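Phosphate ABC transporter, phosphate-binding protein (Clostridium perfringens, PDB 4Q8R) probably captures inorganic phosphate with high affinity outside the cell membrane and hands it to an ABC-type phosphate importer. Local coordinates at residues D154-N166 with G171-S183. Numbering follows the deposited sequence.
Sequences DGSGNIKSLVQGN and GYISFSYVDDSVS
Helix 156-164 runs across strand 171-174 at 134° between their N-to-C directions, axes 8.3 Å apart, with Ser156 facing Ile173 and Ile159 facing Gly171. It links strands 151-153 and 169-174, both parallel to strand 121-125, a beta-alpha-beta crossover of the PBP-superfamily domain. At the bare backbone of Gly171, Ile159 CD1 lies 3.9 Å from the CA and Val163 CG2 packs against the N. Ile159 CG2 meets Ile173 CD1, the two side chains passing alongside one another and running opposite ways; Ile173 CD1 also abuts Ser156 O and Lys160 CB. Further along, Val163 CG1 and Gln164 CG meet Val182 CG1.

At the helix start, Ser156 CB sits over one face of the Tyr177 ring, 3.6 Å from its centroid, a CH-pi contact. Ser156 OG shares a water with Ser174 N; Thr12 binds both this hydroxyl and Tyr177 OH.

Lys160 has CG anti to its backbone N (chi1 -177°) and a straight chain beyond, which carries NZ to Tyr177 O at 2.8 Å and to Asp179 OD2, also at 2.8 Å, a salt bridge in which NZ meets OD2 from above the carboxylate plane. Asp179 OD1 takes Ser181 N in an Asx turn and offers its syn lone pair to Ser181 OG. With that proton given away, Ser181 OG accepts from Gln164 NE2 at 2.7 Å, in the amide plane and fairly straight at 162°.

Lys160 should stabilise the charged carboxylate, and the relay from Gln164 through Ser181 to Asp179 ties the 179-182 turn to the helix, while the side chain of Ser156 lies about 5 Å from a bound phosphate ion, consistent with the helix start bordering the anion pocket.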
loop_
_atom_site.group_PDB
_atom_site.type_symbol
_atom_site.label_atom_id
_atom_site.label_comp_id
_atom_site.label_asym_id
_atom_site.label_seq_id
_atom_site.Cartn_x
_atom_site.Cartn_y
_atom_site.Cartn_z
ATOM N N ASP A 154 2.810 -11.004 -6.328
ATOM C CA ASP A 154 2.559 -9.924 -7.245
ATOM C C ASP A 154 1.231 -9.302 -6.898
ATOM O O ASP A 154 0.187 -9.836 -7.246
ATOM C CB ASP A 154 2.563 -10.455 -8.681
ATOM C CG ASP A 154 2.621 -9.377 -9.712
ATOM O OD1 ASP A 154 2.646 -8.153 -9.396
ATOM O OD2 ASP A 154 2.700 -9.789 -10.886
ATOM N N GLY A 155 1.307 -8.212 -6.189
ATOM C CA GLY A 155 0.188 -7.410 -5.851
ATOM C C GLY A 155 -0.366 -7.684 -4.444
ATOM O O GLY A 155 -0.119 -8.705 -3.828
ATOM N N SER A 156 -1.074 -6.676 -3.893
ATOM C CA SER A 156 -1.659 -6.749 -2.546
ATOM C C SER A 156 -2.505 -8.010 -2.392
ATOM O O SER A 156 -2.462 -8.659 -1.340
ATOM C CB SER A 156 -2.542 -5.526 -2.305
ATOM O OG SER A 156 -1.806 -4.327 -2.191
ATOM N N GLY A 157 -3.393 -8.262 -3.351
ATOM C CA GLY A 157 -4.310 -9.414 -3.251
ATOM C C GLY A 157 -3.535 -10.728 -3.071
ATOM O O GLY A 157 -3.903 -11.633 -2.283
ATOM N N ASN A 158 -2.440 -10.855 -3.832
ATOM C CA ASN A 158 -1.658 -12.080 -3.813
ATOM C C ASN A 158 -0.921 -12.254 -2.487
ATOM O O ASN A 158 -0.820 -13.364 -1.973
ATOM C CB ASN A 158 -0.731 -12.223 -5.009
ATOM C CG ASN A 158 -1.506 -12.657 -6.270
ATOM O OD1 ASN A 158 -2.517 -13.366 -6.184
ATOM N ND2 ASN A 158 -1.049 -12.268 -7.427
ATOM N N ILE A 159 -0.398 -11.182 -1.896
ATOM C CA ILE A 159 0.296 -11.326 -0.652
ATOM C C ILE A 159 -0.688 -11.729 0.465
ATOM O O ILE A 159 -0.378 -12.575 1.303
ATOM C CB ILE A 159 1.215 -10.139 -0.351
ATOM C CG1 ILE A 159 2.221 -10.462 0.784
ATOM C CG2 ILE A 159 0.466 -8.875 0.019
ATOM C CD1 ILE A 159 3.460 -9.509 0.796
ATOM N N LYS A 160 -1.870 -11.136 0.449
ATOM C CA LYS A 160 -2.879 -11.508 1.421
ATOM C C LYS A 160 -3.222 -13.026 1.269
ATOM O O LYS A 160 -3.294 -13.747 2.262
ATOM C CB LYS A 160 -4.154 -10.677 1.208
ATOM C CG LYS A 160 -5.273 -10.918 2.200
ATOM C CD LYS A 160 -6.345 -9.882 1.960
ATOM C CE LYS A 160 -7.499 -10.120 2.887
ATOM N NZ LYS A 160 -8.586 -9.125 2.696
ATOM N N SER A 161 -3.430 -13.471 0.044
ATOM C CA SER A 161 -3.812 -14.859 -0.238
ATOM C C SER A 161 -2.710 -15.802 0.236
ATOM O O SER A 161 -2.984 -16.838 0.836
ATOM C CB SER A 161 -4.054 -15.062 -1.718
ATOM O OG SER A 161 -5.255 -14.455 -2.145
ATOM N N LEU A 162 -1.464 -15.446 0.010
ATOM C CA LEU A 162 -0.371 -16.316 0.476
ATOM C C LEU A 162 -0.374 -16.502 2.009
ATOM O O LEU A 162 -0.255 -17.646 2.537
ATOM C CB LEU A 162 0.976 -15.833 -0.079
ATOM C CG LEU A 162 2.033 -16.918 -0.267
ATOM C CD1 LEU A 162 1.486 -18.030 -1.122
ATOM C CD2 LEU A 162 3.322 -16.340 -0.831
ATOM N N VAL A 163 -0.529 -15.394 2.712
ATOM C CA VAL A 163 -0.552 -15.383 4.164
ATOM C C VAL A 163 -1.793 -16.159 4.648
ATOM O O VAL A 163 -1.699 -16.992 5.566
ATOM C CB VAL A 163 -0.473 -13.976 4.721
ATOM C CG1 VAL A 163 -0.701 -13.960 6.231
ATOM C CG2 VAL A 163 0.847 -13.313 4.382
ATOM N N GLN A 164 -2.924 -15.953 3.982
ATOM C CA GLN A 164 -4.126 -16.710 4.294
ATOM C C GLN A 164 -3.919 -18.213 4.146
ATOM O O GLN A 164 -4.601 -18.987 4.818
ATOM C CB GLN A 164 -5.321 -16.352 3.438
ATOM C CG GLN A 164 -5.908 -15.003 3.748
ATOM C CD GLN A 164 -6.934 -14.558 2.695
ATOM O OE1 GLN A 164 -6.815 -14.893 1.505
ATOM N NE2 GLN A 164 -7.974 -13.835 3.125
ATOM N N GLY A 165 -3.021 -18.603 3.235
ATOM C CA GLY A 165 -2.824 -19.995 2.898
ATOM C C GLY A 165 -1.698 -20.727 3.598
ATOM O O GLY A 165 -1.479 -21.927 3.323
ATOM N N ASN A 166 -0.977 -20.031 4.447
ATOM C CA ASN A 166 0.223 -20.602 5.062
ATOM C C ASN A 166 0.378 -20.168 6.489
ATOM O O ASN A 166 0.656 -19.005 6.775
ATOM C CB ASN A 166 1.494 -20.229 4.279
ATOM C CG ASN A 166 2.748 -21.096 4.701
ATOM O OD1 ASN A 166 3.020 -21.266 5.886
ATOM N ND2 ASN A 166 3.534 -21.583 3.719
ATOM N N GLY A 171 3.691 -11.272 5.772
ATOM C CA GLY A 171 3.749 -10.345 4.630
ATOM C C GLY A 171 3.404 -8.957 5.086
ATOM O O GLY A 171 3.143 -8.734 6.245
ATOM N N TYR A 172 3.404 -8.003 4.144
ATOM C CA TYR A 172 3.034 -6.626 4.448
ATOM C C TYR A 172 2.037 -6.146 3.423
ATOM O O TYR A 172 2.074 -6.484 2.266
ATOM C CB TYR A 172 4.260 -5.741 4.533
ATOM C CG TYR A 172 5.203 -5.854 3.326
ATOM C CD1 TYR A 172 4.908 -5.227 2.101
ATOM C CD2 TYR A 172 6.414 -6.556 3.428
ATOM C CE1 TYR A 172 5.811 -5.296 1.035
ATOM C CE2 TYR A 172 7.262 -6.658 2.350
ATOM C CZ TYR A 172 6.953 -6.046 1.186
ATOM O OH TYR A 172 7.814 -6.111 0.110
ATOM N N ILE A 173 1.117 -5.322 3.892
ATOM C CA ILE A 173 -0.002 -4.917 3.076
ATOM C C ILE A 173 -0.663 -3.684 3.633
ATOM O O ILE A 173 -0.637 -3.443 4.832
ATOM C CB ILE A 173 -1.002 -6.064 3.038
ATOM C CG1 ILE A 173 -1.950 -5.963 1.875
ATOM C CG2 ILE A 173 -1.803 -6.193 4.372
ATOM C CD1 ILE A 173 -2.744 -7.202 1.636
ATOM N N SER A 174 -1.255 -2.871 2.765
ATOM C CA SER A 174 -2.058 -1.716 3.192
ATOM C C SER A 174 -3.167 -2.144 4.192
ATOM O O SER A 174 -3.795 -3.189 4.018
ATOM C CB SER A 174 -2.740 -1.127 1.964
ATOM O OG SER A 174 -3.814 -0.261 2.304
ATOM N N PHE A 175 -3.424 -1.287 5.165
ATOM C CA PHE A 175 -4.499 -1.496 6.118
ATOM C C PHE A 175 -5.836 -1.711 5.379
ATOM O O PHE A 175 -6.772 -2.357 5.933
ATOM C CB PHE A 175 -4.683 -0.254 6.963
ATOM C CG PHE A 175 -3.686 -0.036 8.066
ATOM C CD1 PHE A 175 -2.515 -0.802 8.241
ATOM C CD2 PHE A 175 -3.934 1.030 9.004
ATOM C CE1 PHE A 175 -1.666 -0.524 9.270
ATOM C CE2 PHE A 175 -3.101 1.258 10.060
ATOM C CZ PHE A 175 -1.918 0.491 10.183
ATOM N N SER A 176 -5.966 -1.123 4.166
ATOM C CA SER A 176 -7.157 -1.235 3.347
ATOM C C SER A 176 -7.562 -2.685 3.043
ATOM O O SER A 176 -8.702 -3.000 2.746
ATOM C CB SER A 176 -7.011 -0.431 2.027
ATOM O OG SER A 176 -8.243 -0.110 1.550
ATOM N N TYR A 177 -6.565 -3.584 3.074
ATOM C CA TYR A 177 -6.800 -4.997 2.782
ATOM C C TYR A 177 -6.904 -5.853 4.029
ATOM O O TYR A 177 -7.153 -7.050 3.918
ATOM C CB TYR A 177 -5.656 -5.569 1.946
ATOM C CG TYR A 177 -5.686 -5.142 0.485
ATOM C CD1 TYR A 177 -5.340 -3.841 0.095
ATOM C CD2 TYR A 177 -6.079 -6.050 -0.495
ATOM C CE1 TYR A 177 -5.351 -3.477 -1.258
ATOM C CE2 TYR A 177 -6.129 -5.687 -1.817
ATOM C CZ TYR A 177 -5.775 -4.415 -2.211
ATOM O OH TYR A 177 -5.769 -4.198 -3.569
ATOM N N VAL A 178 -6.686 -5.286 5.202
ATOM C CA VAL A 178 -6.687 -6.108 6.443
ATOM C C VAL A 178 -8.131 -6.413 6.832
ATOM O O VAL A 178 -8.969 -5.549 6.771
ATOM C CB VAL A 178 -5.943 -5.430 7.595
ATOM C CG1 VAL A 178 -6.071 -6.270 8.870
ATOM C CG2 VAL A 178 -4.457 -5.233 7.241
ATOM N N ASP A 179 -8.433 -7.660 7.137
ATOM C CA ASP A 179 -9.712 -8.027 7.659
ATOM C C ASP A 179 -9.492 -9.164 8.596
ATOM O O ASP A 179 -8.349 -9.462 8.928
ATOM C CB ASP A 179 -10.716 -8.395 6.548
ATOM C CG ASP A 179 -10.224 -9.541 5.663
ATOM O OD1 ASP A 179 -9.385 -10.335 6.127
ATOM O OD2 ASP A 179 -10.677 -9.643 4.529
ATOM N N ASP A 180 -10.617 -9.727 9.092
ATOM C CA ASP A 180 -10.546 -10.819 10.069
ATOM C C ASP A 180 -9.910 -12.116 9.627
ATOM O O ASP A 180 -9.741 -12.988 10.452
ATOM C CB ASP A 180 -11.920 -11.163 10.610
ATOM C CG ASP A 180 -12.586 -9.984 11.301
ATOM O OD1 ASP A 180 -11.874 -9.047 11.726
ATOM O OD2 ASP A 180 -13.816 -10.000 11.403
ATOM N N SER A 181 -9.542 -12.239 8.367
ATOM C CA SER A 181 -8.985 -13.464 7.836
ATOM C C SER A 181 -7.482 -13.593 8.092
ATOM O O SER A 181 -6.944 -14.649 7.884
ATOM C CB SER A 181 -9.245 -13.570 6.323
ATOM O OG SER A 181 -8.425 -12.694 5.584
ATOM N N VAL A 182 -6.851 -12.495 8.494
ATOM C CA VAL A 182 -5.416 -12.401 8.772
ATOM C C VAL A 182 -5.231 -11.579 10.045
ATOM O O VAL A 182 -6.191 -10.987 10.560
ATOM C CB VAL A 182 -4.625 -11.781 7.580
ATOM C CG1 VAL A 182 -4.694 -12.665 6.333
ATOM C CG2 VAL A 182 -5.085 -10.380 7.259
ATOM N N SER A 183 -4.034 -11.619 10.622
ATOM C CA SER A 183 -3.707 -10.886 11.837
ATOM C C SER A 183 -2.625 -9.848 11.613
ATOM O O SER A 183 -1.495 -10.195 11.213
ATOM C CB SER A 183 -3.231 -11.866 12.915
ATOM O OG SER A 183 -4.325 -12.681 13.286
HETATM O O HOH W 1 -0.568 -3.136 -0.059
HETATM O O HOH W 2 -10.991 -12.654 3.266
#